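Local coordinates for protein prenylcyclase (Actinoplanes teichomyceticus, PDB 6IJ1) that probably acts as a prenyl cyclase, closing rings on an isoprenoid substrate, at residues 100-105 / 165-170; 191-196 / 299-304. All blocks are in the same frame, centred on the assembly; numbering follows the deposited sequence.

The two contacts follow one another along the single chain: contact 1 (100-105 with 165-170) closes before contact 2 (191-196 with 299-304) opens. Their centres are 27 Å apart, on opposite sides of the centre of this chain, whose regular structure is nearly all helix, and they do not touch; their nearest atoms are about 12 Å apart. Helix 173-182 leads from loop 165-170 to loop 191-196, and helix 158-164, just before the former, is packed by Tyr193 and Trp194 of the latter. Contact 1 thus ties helix 91-104 to the loop between these helices, and contact 2 joins the loop after them to the segment between strands 291-292 and 308-309.

Contact 1. Residues 100-105 / 165-170; sequences LAELLG and AGLAGL
Glu102, in the last turn of helix 91-104, grips a type I beta turn, Leu167 to Leu170, in the loop between helices 158-164 and 173-182. At the surface of the fold, the carboxylate of Glu102 accepts two successive backbone N-H groups of the turn.

The polar part consists of two nearly matched hydrogen bonds. Ala168 N donates to Glu102 OE1 at 2.9 Å and Gly169 N to Glu102 OE2, also at 2.9 Å, with N-H...O angles of 155° and 152°. Each oxygen uses its syn lone pair, on the side of the other oxygen, so the forked end of the carboxylate receives both amides and its rotation is fixed. The two donors would be expected to favour the charged form of the acid. Within the turn, Leu170 N bonds back to Leu167 O at 3.1 Å. On the helix side, Gly105, with positive phi, is the first residue to leave helical angles and forms a Schellman motif. With CG set beside the backbone N (chi1 -70°) and the chain extended beyond it, Glu102 reaches the loop.

Van der Waals contact adds to these bonds. The Leu167 side chain crosses that of Glu102 at about a right angle, its CD2 touching the carboxylate 3.9 Å from Glu102 CD. Trp116 of helix 112-121 touches both side chains, joining a third element to the contact. Cut back to an alanine, Glu102 would have no carboxylate, and the N-H groups of Ala168 and Gly169 would probably lose their acceptor while a gap opened beside Leu167. The Ala168 methyl lies beside the carboxylate, its CB 3.8 Å from both Glu102 OE1 and Glu102 OE2.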
ATOM      1  N   LEU A 100      -0.148   3.840  11.106  1.00 14.04           N
ATOM      2  CA  LEU A 100      -1.005   3.287  12.143  1.00 14.15           C
ATOM      3  C   LEU A 100      -0.919   4.145  13.406  1.00 14.34           C
ATOM      4  O   LEU A 100      -1.965   4.445  14.015  1.00 15.22           O
ATOM      5  CB  LEU A 100      -0.597   1.838  12.427  1.00 15.60           C
ATOM      6  CG  LEU A 100      -1.443   1.137  13.493  1.00 15.23           C
ATOM      7  CD1 LEU A 100      -2.934   1.046  13.170  1.00 16.04           C
ATOM      8  CD2 LEU A 100      -0.808  -0.247  13.664  1.00 16.64           C
ATOM      9  N   ALA A 101       0.311   4.550  13.756  1.00 14.00           N
ATOM     10  CA  ALA A 101       0.467   5.440  14.909  1.00 15.41           C
ATOM     11  C   ALA A 101      -0.269   6.751  14.723  1.00 16.14           C
ATOM     12  O   ALA A 101      -0.925   7.223  15.665  1.00 16.63           O
ATOM     13  CB  ALA A 101       1.955   5.675  15.155  1.00 16.29           C
ATOM     14  N   GLU A 102      -0.199   7.357  13.536  1.00 14.54           N
ATOM     15  CA  GLU A 102      -0.942   8.620  13.318  1.00 12.93           C
ATOM     16  C   GLU A 102      -2.423   8.366  13.416  1.00 14.97           C
ATOM     17  O   GLU A 102      -3.162   9.170  13.992  1.00 16.96           O
ATOM     18  CB  GLU A 102      -0.555   9.234  11.954  1.00 15.12           C
ATOM     19  CG  GLU A 102       0.871   9.751  11.979  1.00 16.48           C
ATOM     20  CD  GLU A 102       1.215  10.774  10.877  1.00 16.90           C
ATOM     21  OE1 GLU A 102       0.377  10.965   9.953  1.00 17.63           O
ATOM     22  OE2 GLU A 102       2.318  11.370  10.921  1.00 15.87           O
ATOM     23  N   LEU A 103      -2.907   7.260  12.833  1.00 15.34           N
ATOM     24  CA  LEU A 103      -4.353   7.003  12.902  1.00 15.54           C
ATOM     25  C   LEU A 103      -4.819   6.840  14.346  1.00 18.62           C
ATOM     26  O   LEU A 103      -5.962   7.183  14.659  1.00 21.27           O
ATOM     27  CB  LEU A 103      -4.711   5.745  12.088  1.00 18.80           C
ATOM     28  CG  LEU A 103      -4.545   5.894  10.584  1.00 16.79           C
ATOM     29  CD1 LEU A 103      -4.641   4.521   9.954  1.00 18.93           C
ATOM     30  CD2 LEU A 103      -5.702   6.701  10.044  1.00 18.58           C
ATOM     31  N   LEU A 104      -3.947   6.349  15.224  1.00 16.71           N
ATOM     32  CA  LEU A 104      -4.266   6.083  16.622  1.00 18.31           C
ATOM     33  C   LEU A 104      -3.899   7.240  17.549  1.00 18.85           C
ATOM     34  O   LEU A 104      -4.118   7.135  18.755  1.00 21.68           O
ATOM     35  CB  LEU A 104      -3.535   4.815  17.084  1.00 18.06           C
ATOM     36  CG  LEU A 104      -4.162   3.556  16.446  1.00 18.30           C
ATOM     37  CD1 LEU A 104      -3.390   2.304  16.854  1.00 18.70           C
ATOM     38  CD2 LEU A 104      -5.655   3.382  16.855  1.00 21.06           C
ATOM     39  N   GLY A 105      -3.333   8.313  17.047  1.00 15.77           N
ATOM     40  CA  GLY A 105      -2.928   9.445  17.882  1.00 16.53           C
ATOM     41  C   GLY A 105      -1.687   9.202  18.691  1.00 23.46           C
ATOM     42  O   GLY A 105      -1.468   9.893  19.700  1.00 22.26           O
ATOM     43  N   ALA A 165       4.171  10.195   1.874  1.00 13.36           N
ATOM     44  CA  ALA A 165       3.841  11.620   1.797  1.00 13.88           C
ATOM     45  C   ALA A 165       2.616  11.932   2.602  1.00 16.09           C
ATOM     46  O   ALA A 165       2.390  13.110   2.925  1.00 16.70           O
ATOM     47  CB  ALA A 165       3.569  12.020   0.352  1.00 15.79           C
ATOM     48  N   GLY A 166       1.792  10.943   2.917  1.00 14.39           N
ATOM     49  CA  GLY A 166       0.597  11.196   3.739  1.00 15.51           C
ATOM     50  C   GLY A 166       0.825  11.358   5.237  1.00 13.78           C
ATOM     51  O   GLY A 166      -0.140  11.626   5.967  1.00 16.73           O
ATOM     52  N   LEU A 167       2.063  11.074   5.684  1.00 13.99           N
ATOM     53  CA  LEU A 167       2.402  11.177   7.109  1.00 13.28           C
ATOM     54  C   LEU A 167       2.583  12.642   7.514  1.00 14.66           C
ATOM     55  O   LEU A 167       3.453  13.331   6.975  1.00 15.30           O
ATOM     56  CB  LEU A 167       3.690  10.397   7.369  1.00 13.96           C
ATOM     57  CG  LEU A 167       3.516   8.891   7.166  1.00 13.31           C
ATOM     58  CD1 LEU A 167       4.840   8.239   7.079  1.00 15.09           C
ATOM     59  CD2 LEU A 167       2.719   8.253   8.282  1.00 14.45           C
ATOM     60  N   ALA A 168       1.745  13.072   8.452  1.00 14.72           N
ATOM     61  CA  ALA A 168       1.860  14.444   8.927  1.00 15.38           C
ATOM     62  C   ALA A 168       3.213  14.699   9.540  1.00 17.56           C
ATOM     63  O   ALA A 168       3.695  15.841   9.504  1.00 20.85           O
ATOM     64  CB  ALA A 168       0.793  14.711   9.976  1.00 17.20           C
ATOM     65  N   GLY A 169       3.842  13.669  10.089  1.00 17.48           N
ATOM     66  CA  GLY A 169       5.150  13.846  10.691  1.00 19.21           C
ATOM     67  C   GLY A 169       6.331  13.680   9.790  1.00 18.97           C
ATOM     68  O   GLY A 169       7.479  13.762  10.258  1.00 19.28           O
ATOM     69  N   LEU A 170       6.124  13.430   8.482  1.00 16.98           N
ATOM     70  CA  LEU A 170       7.245  13.133   7.617  1.00 17.60           C
ATOM     71  C   LEU A 170       8.265  14.276   7.606  1.00 20.00           C
ATOM     72  O   LEU A 170       7.886  15.441   7.360  1.00 19.31           O
ATOM     73  CB  LEU A 170       6.734  12.886   6.186  1.00 18.30           C
ATOM     74  CG  LEU A 170       7.819  12.302   5.269  1.00 18.02           C
ATOM     75  CD1 LEU A 170       8.068  10.826   5.699  1.00 20.08           C
ATOM     76  CD2 LEU A 170       7.323  12.368   3.877  1.00 19.50           C
TER

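Contact 2. Residues 191-196 / 299-304; sequences PAYWWI and TDPDSY
Tyr193 and Pro301 carry the nonpolar part of this contact, which packs the loop before helix 198-209 against a short 3-10 turn, 301-303, between strands 291-292 and 308-309. The side chains cross at about a right angle: Tyr193 CE1 is 3.9 Å from Pro301 CD, which approaches the ring obliquely, and Pro301 CG rests 3.8 Å from Tyr193 O. The phenol runs past the proline because chi1 (-173°) turns CG away from the backbone N, and its OH bonds to Glu298 O.

Aromatic neighbours also pack on the tyrosine. His157 stacks with it, and its ring edge meets the face of Trp194, Tyr193 CD2 lying 3.5 Å above the plane of the Trp194 ring, over the centre. A bound imidazole, probably from the crystallisation liquor, lies close to the Tyr193 side chain and may mark a pocket.

The polar link is indirect. A water donates to Ala192 O at 3.2 Å and to Asp302 OD2 at a short 2.5 Å, bridging the two segments. Arg292 makes a second bridge, forming a salt bridge with Asp302 OD1 and hydrogen bonds with Ala192 O and Tyr193 O. The turn is braced internally, for Ser303 OG donates to Asp300 OD2 at 2.6 Å from above the carboxylate plane.

Ala192 O, Tyr193 O and the Asp302 carboxylate are all acceptors, so the segments have no direct hydrogen bond here, and the water and Arg292 appear to provide the donors that link them beyond the Tyr193-Pro301 packing.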
ATOM      1  N   PRO A 191       2.675   6.359 -11.608  1.00 16.32           N
ATOM      2  CA  PRO A 191       3.201   5.017 -11.792  1.00 16.86           C
ATOM      3  C   PRO A 191       3.629   4.415 -10.455  1.00 16.57           C
ATOM      4  O   PRO A 191       3.802   5.113  -9.467  1.00 15.35           O
ATOM      5  CB  PRO A 191       4.411   5.287 -12.688  1.00 19.57           C
ATOM      6  CG  PRO A 191       4.929   6.572 -12.151  1.00 20.10           C
ATOM      7  CD  PRO A 191       3.681   7.402 -11.937  1.00 17.40           C
ATOM      8  N   ALA A 192       3.802   3.089 -10.442  1.00 15.59           N
ATOM      9  CA  ALA A 192       4.221   2.352  -9.256  1.00 14.92           C
ATOM     10  C   ALA A 192       5.492   1.591  -9.613  1.00 14.82           C
ATOM     11  O   ALA A 192       5.672   1.185 -10.761  1.00 17.62           O
ATOM     12  CB  ALA A 192       3.167   1.335  -8.799  1.00 17.50           C
ATOM     13  N   TYR A 193       6.360   1.386  -8.623  1.00 12.76           N
ATOM     14  CA  TYR A 193       7.511   0.523  -8.826  1.00 14.62           C
ATOM     15  C   TYR A 193       7.174  -0.914  -8.494  1.00 14.34           C
ATOM     16  O   TYR A 193       7.359  -1.802  -9.345  1.00 14.20           O
ATOM     17  CB  TYR A 193       8.667   1.018  -7.950  1.00 14.17           C
ATOM     18  CG  TYR A 193      10.001   0.304  -8.186  1.00 14.34           C
ATOM     19  CD1 TYR A 193      10.810   0.617  -9.312  1.00 12.87           C
ATOM     20  CD2 TYR A 193      10.466  -0.658  -7.267  1.00 11.84           C
ATOM     21  CE1 TYR A 193      12.063  -0.022  -9.459  1.00 13.22           C
ATOM     22  CE2 TYR A 193      11.731  -1.273  -7.425  1.00 13.30           C
ATOM     23  CZ  TYR A 193      12.493  -0.935  -8.543  1.00 14.74           C
ATOM     24  OH  TYR A 193      13.715  -1.577  -8.645  1.00 16.29           O
ATOM     25  N   TRP A 194       6.623  -1.167  -7.309  1.00 12.51           N
ATOM     26  CA  TRP A 194       6.404  -2.519  -6.830  1.00 13.24           C
ATOM     27  C   TRP A 194       5.068  -3.124  -7.243  1.00 13.30           C
ATOM     28  O   TRP A 194       4.798  -4.250  -6.814  1.00 13.97           O
ATOM     29  CB  TRP A 194       6.510  -2.593  -5.286  1.00 13.76           C
ATOM     30  CG  TRP A 194       7.859  -2.134  -4.743  1.00 13.12           C
ATOM     31  CD1 TRP A 194       8.123  -0.982  -4.099  1.00 14.16           C
ATOM     32  CD2 TRP A 194       9.081  -2.890  -4.759  1.00 13.57           C
ATOM     33  NE1 TRP A 194       9.461  -0.942  -3.707  1.00 13.61           N
ATOM     34  CE2 TRP A 194      10.062  -2.110  -4.121  1.00 13.84           C
ATOM     35  CE3 TRP A 194       9.423  -4.148  -5.253  1.00 13.99           C
ATOM     36  CZ2 TRP A 194      11.367  -2.527  -3.953  1.00 16.82           C
ATOM     37  CZ3 TRP A 194      10.736  -4.580  -5.089  1.00 15.03           C
ATOM     38  CH2 TRP A 194      11.691  -3.767  -4.460  1.00 15.02           C
ATOM     39  N   TRP A 195       4.202  -2.389  -7.927  1.00 13.84           N
ATOM     40  CA  TRP A 195       2.832  -2.863  -8.136  1.00 11.56           C
ATOM     41  C   TRP A 195       2.508  -2.847  -9.610  1.00 14.84           C
ATOM     42  O   TRP A 195       2.884  -1.934 -10.341  1.00 15.31           O
ATOM     43  CB  TRP A 195       1.803  -1.987  -7.376  1.00 12.38           C
ATOM     44  CG  TRP A 195       2.109  -2.023  -5.913  1.00 12.02           C
ATOM     45  CD1 TRP A 195       2.891  -1.123  -5.204  1.00 13.12           C
ATOM     46  CD2 TRP A 195       1.625  -2.981  -4.940  1.00 12.61           C
ATOM     47  NE1 TRP A 195       2.947  -1.500  -3.866  1.00 13.60           N
ATOM     48  CE2 TRP A 195       2.166  -2.625  -3.677  1.00 13.48           C
ATOM     49  CE3 TRP A 195       0.809  -4.129  -5.016  1.00 14.03           C
ATOM     50  CZ2 TRP A 195       1.933  -3.381  -2.525  1.00 14.42           C
ATOM     51  CZ3 TRP A 195       0.564  -4.858  -3.863  1.00 14.58           C
ATOM     52  CH2 TRP A 195       1.110  -4.497  -2.628  1.00 15.71           C
ATOM     53  N   ILE A 196       1.780  -3.893 -10.044  1.00 13.20           N
ATOM     54  CA  ILE A 196       1.301  -3.992 -11.420  1.00 16.52           C
ATOM     55  C   ILE A 196       0.260  -2.912 -11.735  1.00 15.29           C
ATOM     56  O   ILE A 196       0.199  -2.421 -12.858  1.00 16.58           O
ATOM     57  CB  ILE A 196       0.697  -5.404 -11.598  1.00 18.82           C
ATOM     58  CG1 ILE A 196       1.839  -6.420 -11.605  1.00 21.48           C
ATOM     59  CG2 ILE A 196      -0.162  -5.459 -12.842  1.00 21.95           C
ATOM     60  CD1 ILE A 196       2.722  -6.322 -12.841  1.00 25.49           C
ATOM     61  N   THR A 299      15.582  -0.388 -13.071  1.00 17.55           N
ATOM     62  CA  THR A 299      14.972   0.906 -12.781  1.00 17.70           C
ATOM     63  C   THR A 299      13.705   1.168 -13.556  1.00 22.48           C
ATOM     64  O   THR A 299      13.004   2.148 -13.284  1.00 24.12           O
ATOM     65  CB  THR A 299      15.943   2.063 -13.057  1.00 23.13           C
ATOM     66  OG1 THR A 299      16.194   2.135 -14.465  1.00 25.84           O
ATOM     67  CG2 THR A 299      17.246   1.786 -12.370  1.00 24.44           C
ATOM     68  N   ASP A 300      13.350   0.309 -14.481  1.00 20.69           N
ATOM     69  CA  ASP A 300      12.223   0.570 -15.373  1.00 22.22           C
ATOM     70  C   ASP A 300      11.352  -0.674 -15.488  1.00 21.23           C
ATOM     71  O   ASP A 300      11.244  -1.264 -16.566  1.00 21.60           O
ATOM     72  CB  ASP A 300      12.810   0.972 -16.729  1.00 21.18           C
ATOM     73  CG  ASP A 300      11.793   1.381 -17.744  1.00 29.84           C
ATOM     74  OD1 ASP A 300      10.656   1.772 -17.394  1.00 26.71           O
ATOM     75  OD2 ASP A 300      12.155   1.311 -18.945  1.00 28.74           O
ATOM     76  N   PRO A 301      10.730  -1.120 -14.386  1.00 19.39           N
ATOM     77  CA  PRO A 301       9.974  -2.372 -14.463  1.00 19.37           C
ATOM     78  C   PRO A 301       8.837  -2.356 -15.476  1.00 19.95           C
ATOM     79  O   PRO A 301       8.461  -3.444 -15.937  1.00 22.86           O
ATOM     80  CB  PRO A 301       9.461  -2.568 -13.006  1.00 18.30           C
ATOM     81  CG  PRO A 301       9.413  -1.167 -12.433  1.00 19.71           C
ATOM     82  CD  PRO A 301      10.692  -0.543 -13.021  1.00 19.96           C
ATOM     83  N   ASP A 302       8.276  -1.193 -15.833  1.00 20.10           N
ATOM     84  CA  ASP A 302       7.243  -1.184 -16.875  1.00 23.07           C
ATOM     85  C   ASP A 302       7.773  -1.743 -18.199  1.00 24.71           C
ATOM     86  O   ASP A 302       6.984  -2.223 -19.024  1.00 26.87           O
ATOM     87  CB  ASP A 302       6.685   0.218 -17.105  1.00 24.11           C
ATOM     88  CG  ASP A 302       5.757   0.669 -15.996  1.00 34.74           C
ATOM     89  OD1 ASP A 302       5.225  -0.196 -15.264  1.00 31.11           O
ATOM     90  OD2 ASP A 302       5.563   1.894 -15.856  1.00 38.40           O
ATOM     91  N   SER A 303       9.087  -1.723 -18.411  1.00 23.40           N
ATOM     92  CA  SER A 303       9.638  -2.253 -19.653  1.00 23.40           C
ATOM     93  C   SER A 303       9.873  -3.751 -19.635  1.00 25.27           C
ATOM     94  O   SER A 303      10.202  -4.325 -20.682  1.00 28.76           O
ATOM     95  CB  SER A 303      10.957  -1.579 -19.975  1.00 24.83           C
ATOM     96  OG  SER A 303      10.634  -0.288 -20.377  1.00 28.38           O
ATOM     97  N   TYR A 304       9.779  -4.409 -18.487  1.00 22.18           N
ATOM     98  CA  TYR A 304      10.131  -5.807 -18.394  1.00 21.75           C
ATOM     99  C   TYR A 304       8.904  -6.610 -18.778  1.00 25.05           C
ATOM    100  O   TYR A 304       7.801  -6.305 -18.304  1.00 24.41           O
ATOM    101  CB  TYR A 304      10.546  -6.151 -16.966  1.00 20.25           C
ATOM    102  CG  TYR A 304      11.124  -7.496 -16.764  1.00 19.53           C
ATOM    103  CD1 TYR A 304      12.177  -7.948 -17.574  1.00 21.24           C
ATOM    104  CD2 TYR A 304      10.748  -8.317 -15.711  1.00 19.18           C
ATOM    105  CE1 TYR A 304      12.784  -9.149 -17.365  1.00 20.62           C
ATOM    106  CE2 TYR A 304      11.339  -9.541 -15.478  1.00 19.27           C
ATOM    107  CZ  TYR A 304      12.391  -9.983 -16.306  1.00 18.54           C
ATOM    108  OH  TYR A 304      12.963 -11.192 -16.020  1.00 22.58           O
TER
HETATM  109  O   HOH W   1       6.318   2.488 -13.565  1.00 33.37           O